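Local coordinates for protein yesU (Bacillus subtilis, PDB 1OQ1) that is of unknown function but has a galectin-like beta-sandwich fold, in the concanavalin clan, where many relatives bind or process carbohydrates, at residues S118-K123 / P152-A157; F69-Q74 / A157-R162. All coordinates share one frame; numbering follows the deposited sequence.

Interaction 1. Residues S118-K123 / P152-A157; sequences SYFRRK and PSPDDA
Phe120 and Arg122 reach from the corner of strand 112-122 to the loop Pro152-Pro154, which crosses from one sheet of this galectin-like beta-sandwich to the other, between strands 142-148 and 161-168. Pro152 offers its backbone carbonyl; its CB points away from Phe120 and Arg122. Its O lies at the edge of the Phe120 ring, near the ring plane and 3.3 Å from CE1, where the slightly positive aromatic C-H can face the oxygen. The same O lies 3.6 Å from NH1 of Arg122, but obliquely to the guanidinium and without a hydrogen bond. The guanidinium is held instead by residues just before Pro152, with NH2 making a salt bridge to Asp149 and a hydrogen bond to the carbonyl of Leu151. Ser153 meets the pair mainly through its backbone, its N at the edge of the guanidinium, while its OG turns to its own loop and bonds Asp155 OD1 at 2.6 Å on the syn side of the carboxylate. Pro154 opens a short 3-10 segment, and its ring lies beside the far end of Phe120, CD being 4.0 Å from CZ and near the plane of the aromatic ring. This placement follows from chi1 of Phe120 (-165°), which sets the ring opposite the backbone N and carries CE1 and CZ out to the loop. At Asp156 and Ala157 the chain turns back on itself, Asp156 N bonding Ser153 O and Ala157 N bonding Pro154 O. Arg122 bends at chi2 (-67°) and folds over Phe120, so that aliphatic and cationic parts share one aromatic neighbour: CG sits 3.6 Å above the ring centre, and Phe120 CD1 lies 3.8 Å from the guanidinium plane, toward its rim.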
loop_
_atom_site.group_PDB
_atom_site.type_symbol
_atom_site.label_atom_id
_atom_site.label_comp_id
_atom_site.label_asym_id
_atom_site.label_seq_id
_atom_site.Cartn_x
_atom_site.Cartn_y
_atom_site.Cartn_z
ATOM N N SER A 118 6.588 0.944 -0.517
ATOM C CA SER A 118 6.759 1.833 0.620
ATOM C C SER A 118 6.976 3.265 0.162
ATOM O O SER A 118 7.647 3.519 -0.843
ATOM C CB SER A 118 7.945 1.373 1.469
ATOM O OG SER A 118 9.099 1.220 0.663
ATOM N N TYR A 119 6.383 4.196 0.899
ATOM C CA TYR A 119 6.510 5.616 0.604
ATOM C C TYR A 119 6.550 6.357 1.939
ATOM O O TYR A 119 6.130 5.824 2.963
ATOM C CB TYR A 119 5.353 6.086 -0.285
ATOM C CG TYR A 119 3.973 5.878 0.289
ATOM C CD1 TYR A 119 3.323 6.902 0.978
ATOM C CD2 TYR A 119 3.293 4.674 0.100
ATOM C CE1 TYR A 119 2.031 6.741 1.458
ATOM C CE2 TYR A 119 1.997 4.500 0.575
ATOM C CZ TYR A 119 1.370 5.537 1.251
ATOM O OH TYR A 119 0.079 5.375 1.693
ATOM N N PHE A 120 7.048 7.586 1.926
ATOM C CA PHE A 120 7.237 8.337 3.164
ATOM C C PHE A 120 8.027 7.417 4.099
ATOM O O PHE A 120 7.601 7.111 5.217
ATOM C CB PHE A 120 5.915 8.724 3.831
ATOM C CG PHE A 120 6.073 9.788 4.894
ATOM C CD1 PHE A 120 6.218 11.127 4.538
ATOM C CD2 PHE A 120 6.148 9.445 6.239
ATOM C CE1 PHE A 120 6.439 12.112 5.505
ATOM C CE2 PHE A 120 6.370 10.422 7.220
ATOM C CZ PHE A 120 6.517 11.758 6.850
ATOM N N ARG A 121 9.175 6.953 3.616
ATOM C CA ARG A 121 10.029 6.068 4.400
ATOM C C ARG A 121 10.870 6.972 5.287
ATOM O O ARG A 121 11.952 7.404 4.890
ATOM C CB ARG A 121 10.925 5.253 3.467
ATOM C CG ARG A 121 10.158 4.533 2.370
ATOM C CD ARG A 121 11.090 3.787 1.426
ATOM N NE ARG A 121 11.799 2.700 2.095
ATOM C CZ ARG A 121 13.100 2.697 2.372
ATOM N NH1 ARG A 121 13.868 3.730 2.041
ATOM N NH2 ARG A 121 13.636 1.647 2.978
ATOM N N ARG A 122 10.362 7.262 6.483
ATOM C CA ARG A 122 11.049 8.161 7.402
ATOM C C ARG A 122 11.147 7.612 8.830
ATOM O O ARG A 122 11.156 8.381 9.790
ATOM C CB ARG A 122 10.315 9.510 7.438
ATOM C CG ARG A 122 9.835 10.021 6.076
ATOM C CD ARG A 122 10.988 10.393 5.142
ATOM N NE ARG A 122 10.509 10.560 3.769
ATOM C CZ ARG A 122 9.909 11.651 3.303
ATOM N NH1 ARG A 122 9.714 12.701 4.091
ATOM N NH2 ARG A 122 9.474 11.677 2.048
ATOM N N LYS A 123 11.224 6.295 8.970
ATOM C CA LYS A 123 11.311 5.671 10.287
ATOM C C LYS A 123 12.721 5.741 10.875
ATOM O O LYS A 123 12.888 6.050 12.055
ATOM C CB LYS A 123 10.858 4.206 10.200
ATOM C CG LYS A 123 11.141 3.356 11.441
ATOM C CD LYS A 123 10.371 3.836 12.669
ATOM C CE LYS A 123 10.678 2.947 13.870
ATOM N NZ LYS A 123 9.899 3.328 15.081
ATOM N N PRO A 152 7.168 15.766 1.439
ATOM C CA PRO A 152 7.979 16.495 2.414
ATOM C C PRO A 152 7.729 15.951 3.808
ATOM O O PRO A 152 6.952 15.014 3.986
ATOM C CB PRO A 152 7.458 17.915 2.280
ATOM C CG PRO A 152 5.972 17.674 2.124
ATOM C CD PRO A 152 5.936 16.514 1.114
ATOM N N SER A 153 8.409 16.539 4.786
ATOM C CA SER A 153 8.198 16.180 6.179
ATOM C C SER A 153 6.876 16.881 6.502
ATOM O O SER A 153 6.470 17.805 5.787
ATOM C CB SER A 153 9.343 16.722 7.038
ATOM O OG SER A 153 9.833 17.943 6.515
ATOM N N PRO A 154 6.183 16.459 7.568
ATOM C CA PRO A 154 4.902 17.071 7.937
ATOM C C PRO A 154 4.888 18.587 8.071
ATOM O O PRO A 154 3.903 19.227 7.704
ATOM C CB PRO A 154 4.546 16.369 9.246
ATOM C CG PRO A 154 5.172 15.019 9.074
ATOM C CD PRO A 154 6.521 15.358 8.486
ATOM N N ASP A 155 5.969 19.161 8.589
ATOM C CA ASP A 155 6.032 20.609 8.773
ATOM C C ASP A 155 5.810 21.427 7.501
ATOM O O ASP A 155 5.226 22.512 7.555
ATOM C CB ASP A 155 7.362 21.012 9.441
ATOM C CG ASP A 155 8.590 20.545 8.671
ATOM O OD1 ASP A 155 8.449 19.789 7.687
ATOM O OD2 ASP A 155 9.712 20.933 9.066
ATOM N N ASP A 156 6.253 20.906 6.360
ATOM C CA ASP A 156 6.098 21.617 5.091
ATOM C C ASP A 156 5.012 21.054 4.179
ATOM O O ASP A 156 4.905 21.469 3.027
ATOM C CB ASP A 156 7.410 21.612 4.299
ATOM C CG ASP A 156 8.524 22.371 4.987
ATOM O OD1 ASP A 156 8.237 23.288 5.786
ATOM O OD2 ASP A 156 9.699 22.057 4.704
ATOM N N ALA A 157 4.210 20.121 4.681
ATOM C CA ALA A 157 3.164 19.509 3.867
ATOM C C ALA A 157 2.036 20.436 3.418
ATOM O O ALA A 157 1.685 21.392 4.104
ATOM C CB ALA A 157 2.560 18.315 4.613
#

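Interaction 2. Residues F69-Q74 / A157-R162; sequences FSPIEQ and ADSPYR
Phe69 and Tyr161 form an antiparallel hydrogen-bonded pair where strands 63-73 and 161-168 of the beta-sandwich come together. Two backbone bonds close the pair: Phe69 N to Tyr161 O at 3.0 Å, and Tyr161 N to Phe69 O at 2.8 Å with an N-H...O angle of 166°. The first donor lies in the plane of the Tyr161 carbonyl; the second is tilted from that of Phe69. Both side chains point to the same face of the sheet. With chi1 at -68°, Tyr161 has CG beside its own backbone N, which brings the ring edge to Phe69 O, CD2 being 3.6 Å from that oxygen. The ring then runs back along the preceding loop, where its OH accepts a 2.9 Å hydrogen bond from Asp158 N and closes the turn that contains cis-Pro160. Ser70 packs against the incoming loop, its OG 3.3 Å from both Ser159 CB and Pro160 CB; these are van der Waals contacts with carbon, not hydrogen bonds. Ser159 OG turns to Pro71 and is joined to the carbonyl O of Pro71 by a water, which donates to that O at 2.7 Å; this bridge carries the polar link beyond the paired residues, where the two chains part. The apolar contacts centre on the Pro71 ring: CG approaches Ala157 CB, and CD lies 4.2 Å from Tyr161 CD2. Farther out, Phe69 packs edge-to-face on Tyr119 of strand 112-122 in the other sheet, and Pro71 touches Phe120 of that strand. On its other edge strand 63-73 pairs with strand 209-222, through Ser70 with Val211 and a classic beta bulge in which Ile72 and Glu73 face Lys209, and strand 161-168 goes on to pair with 171-176.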
loop_
_atom_site.group_PDB
_atom_site.type_symbol
_atom_site.label_atom_id
_atom_site.label_comp_id
_atom_site.label_asym_id
_atom_site.label_seq_id
_atom_site.Cartn_x
_atom_site.Cartn_y
_atom_site.Cartn_z
ATOM N N PHE A 69 -3.570 10.979 0.625
ATOM C CA PHE A 69 -2.660 10.714 1.740
ATOM C C PHE A 69 -2.132 11.989 2.388
ATOM O O PHE A 69 -1.702 12.910 1.694
ATOM C CB PHE A 69 -1.467 9.895 1.229
ATOM C CG PHE A 69 -0.377 9.692 2.247
ATOM C CD1 PHE A 69 -0.557 8.819 3.317
ATOM C CD2 PHE A 69 0.838 10.359 2.121
ATOM C CE1 PHE A 69 0.463 8.613 4.244
ATOM C CE2 PHE A 69 1.866 10.160 3.044
ATOM C CZ PHE A 69 1.676 9.285 4.107
ATOM N N SER A 70 -2.145 12.029 3.717
ATOM C CA SER A 70 -1.649 13.187 4.462
ATOM C C SER A 70 -0.719 12.742 5.592
ATOM O O SER A 70 -1.164 12.107 6.550
ATOM C CB SER A 70 -2.808 13.970 5.080
ATOM O OG SER A 70 -3.739 14.380 4.103
ATOM N N PRO A 71 0.587 13.046 5.485
ATOM C CA PRO A 71 1.527 12.657 6.542
ATOM C C PRO A 71 1.372 13.688 7.659
ATOM O O PRO A 71 1.603 14.876 7.445
ATOM C CB PRO A 71 2.878 12.737 5.841
ATOM C CG PRO A 71 2.685 13.887 4.901
ATOM C CD PRO A 71 1.296 13.649 4.341
ATOM N N ILE A 72 0.983 13.230 8.846
ATOM C CA ILE A 72 0.747 14.133 9.967
ATOM C C ILE A 72 1.876 14.216 10.983
ATOM O O ILE A 72 2.188 15.302 11.473
ATOM C CB ILE A 72 -0.548 13.732 10.711
ATOM C CG1 ILE A 72 -1.719 13.704 9.726
ATOM C CG2 ILE A 72 -0.832 14.714 11.854
ATOM C CD1 ILE A 72 -1.938 15.015 8.984
ATOM N N GLU A 73 2.488 13.078 11.295
ATOM C CA GLU A 73 3.564 13.049 12.279
ATOM C C GLU A 73 4.571 11.933 12.011
ATOM O O GLU A 73 4.192 10.807 11.687
ATOM C CB GLU A 73 2.947 12.872 13.669
ATOM C CG GLU A 73 3.794 13.344 14.829
ATOM C CD GLU A 73 3.037 13.269 16.147
ATOM O OE1 GLU A 73 2.750 12.146 16.612
ATOM O OE2 GLU A 73 2.717 14.335 16.712
ATOM N N GLN A 74 5.857 12.254 12.140
ATOM C CA GLN A 74 6.931 11.277 11.944
ATOM C C GLN A 74 7.709 11.251 13.264
ATOM O O GLN A 74 7.430 12.055 14.153
ATOM C CB GLN A 74 7.848 11.715 10.793
ATOM C CG GLN A 74 8.678 12.955 11.093
ATOM C CD GLN A 74 9.550 13.392 9.926
ATOM O OE1 GLN A 74 10.573 14.048 10.118
ATOM N NE2 GLN A 74 9.142 13.043 8.710
ATOM N N ALA A 157 4.210 20.121 4.681
ATOM C CA ALA A 157 3.164 19.509 3.867
ATOM C C ALA A 157 2.036 20.436 3.418
ATOM O O ALA A 157 1.685 21.392 4.104
ATOM C CB ALA A 157 2.560 18.315 4.613
ATOM N N ASP A 158 1.496 20.140 2.240
ATOM C CA ASP A 158 0.354 20.853 1.672
ATOM C C ASP A 158 -0.581 19.705 1.304
ATOM O O ASP A 158 -0.869 19.453 0.132
ATOM C CB ASP A 158 0.748 21.647 0.424
ATOM C CG ASP A 158 -0.443 22.342 -0.221
ATOM O OD1 ASP A 158 -1.416 22.649 0.501
ATOM O OD2 ASP A 158 -0.406 22.586 -1.443
ATOM N N SER A 159 -1.022 18.995 2.339
ATOM C CA SER A 159 -1.889 17.829 2.205
ATOM C C SER A 159 -3.328 18.135 1.806
ATOM O O SER A 159 -3.832 19.230 2.045
ATOM C CB SER A 159 -1.886 17.045 3.524
ATOM O OG SER A 159 -0.571 16.626 3.861
ATOM N N PRO A 160 -4.016 17.149 1.210
ATOM C CA PRO A 160 -3.484 15.811 0.922
ATOM C C PRO A 160 -2.768 15.680 -0.422
ATOM O O PRO A 160 -2.834 16.566 -1.276
ATOM C CB PRO A 160 -4.729 14.938 0.982
ATOM C CG PRO A 160 -5.757 15.833 0.361
ATOM C CD PRO A 160 -5.477 17.182 1.006
ATOM N N TYR A 161 -2.091 14.549 -0.599
ATOM C CA TYR A 161 -1.379 14.245 -1.835
ATOM C C TYR A 161 -2.162 13.161 -2.583
ATOM O O TYR A 161 -2.716 12.254 -1.964
ATOM C CB TYR A 161 0.044 13.780 -1.504
ATOM C CG TYR A 161 0.897 14.886 -0.923
ATOM C CD1 TYR A 161 1.659 15.711 -1.750
ATOM C CD2 TYR A 161 0.873 15.165 0.446
ATOM C CE1 TYR A 161 2.374 16.795 -1.232
ATOM C CE2 TYR A 161 1.587 16.251 0.977
ATOM C CZ TYR A 161 2.327 17.061 0.129
ATOM O OH TYR A 161 2.980 18.171 0.623
ATOM N N ARG A 162 -2.219 13.273 -3.910
ATOM C CA ARG A 162 -2.953 12.320 -4.750
ATOM C C ARG A 162 -2.067 11.157 -5.188
ATOM O O ARG A 162 -1.171 11.322 -6.014
ATOM C CB ARG A 162 -3.522 13.045 -5.976
ATOM C CG ARG A 162 -4.788 13.864 -5.695
ATOM C CD ARG A 162 -5.991 12.940 -5.537
ATOM N NE ARG A 162 -7.227 13.626 -5.158
ATOM C CZ ARG A 162 -7.966 14.382 -5.967
ATOM N NH1 ARG A 162 -7.607 14.575 -7.229
ATOM N NH2 ARG A 162 -9.084 14.934 -5.509
HETATM O O HOH W 1 -0.107 16.728 6.437
#

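Interactions 1 and 2 share Ala157, their second segments following one another on the chain from strand 142-148 into strand 161-168, and their centres are about 8 Å apart. Both are partly buried: Phe120, Arg122, Phe69, Ser70 and Pro71 are the buried parts, while the loop residues are more open, Pro160 being exposed. Interaction 2 is pairing within one sheet, set by backbone hydrogen bonds and a water, and buries 263 Å²; interaction 1 spans a strand of the other sheet and the connecting loop, has no direct hydrogen bond and buries 138 Å². They pack together directly: Pro152 CG lies 3.4 Å from Tyr161 OH, while Gln74 NE2 lies 3.5 Å from both Phe120 CZ and Pro154 CD.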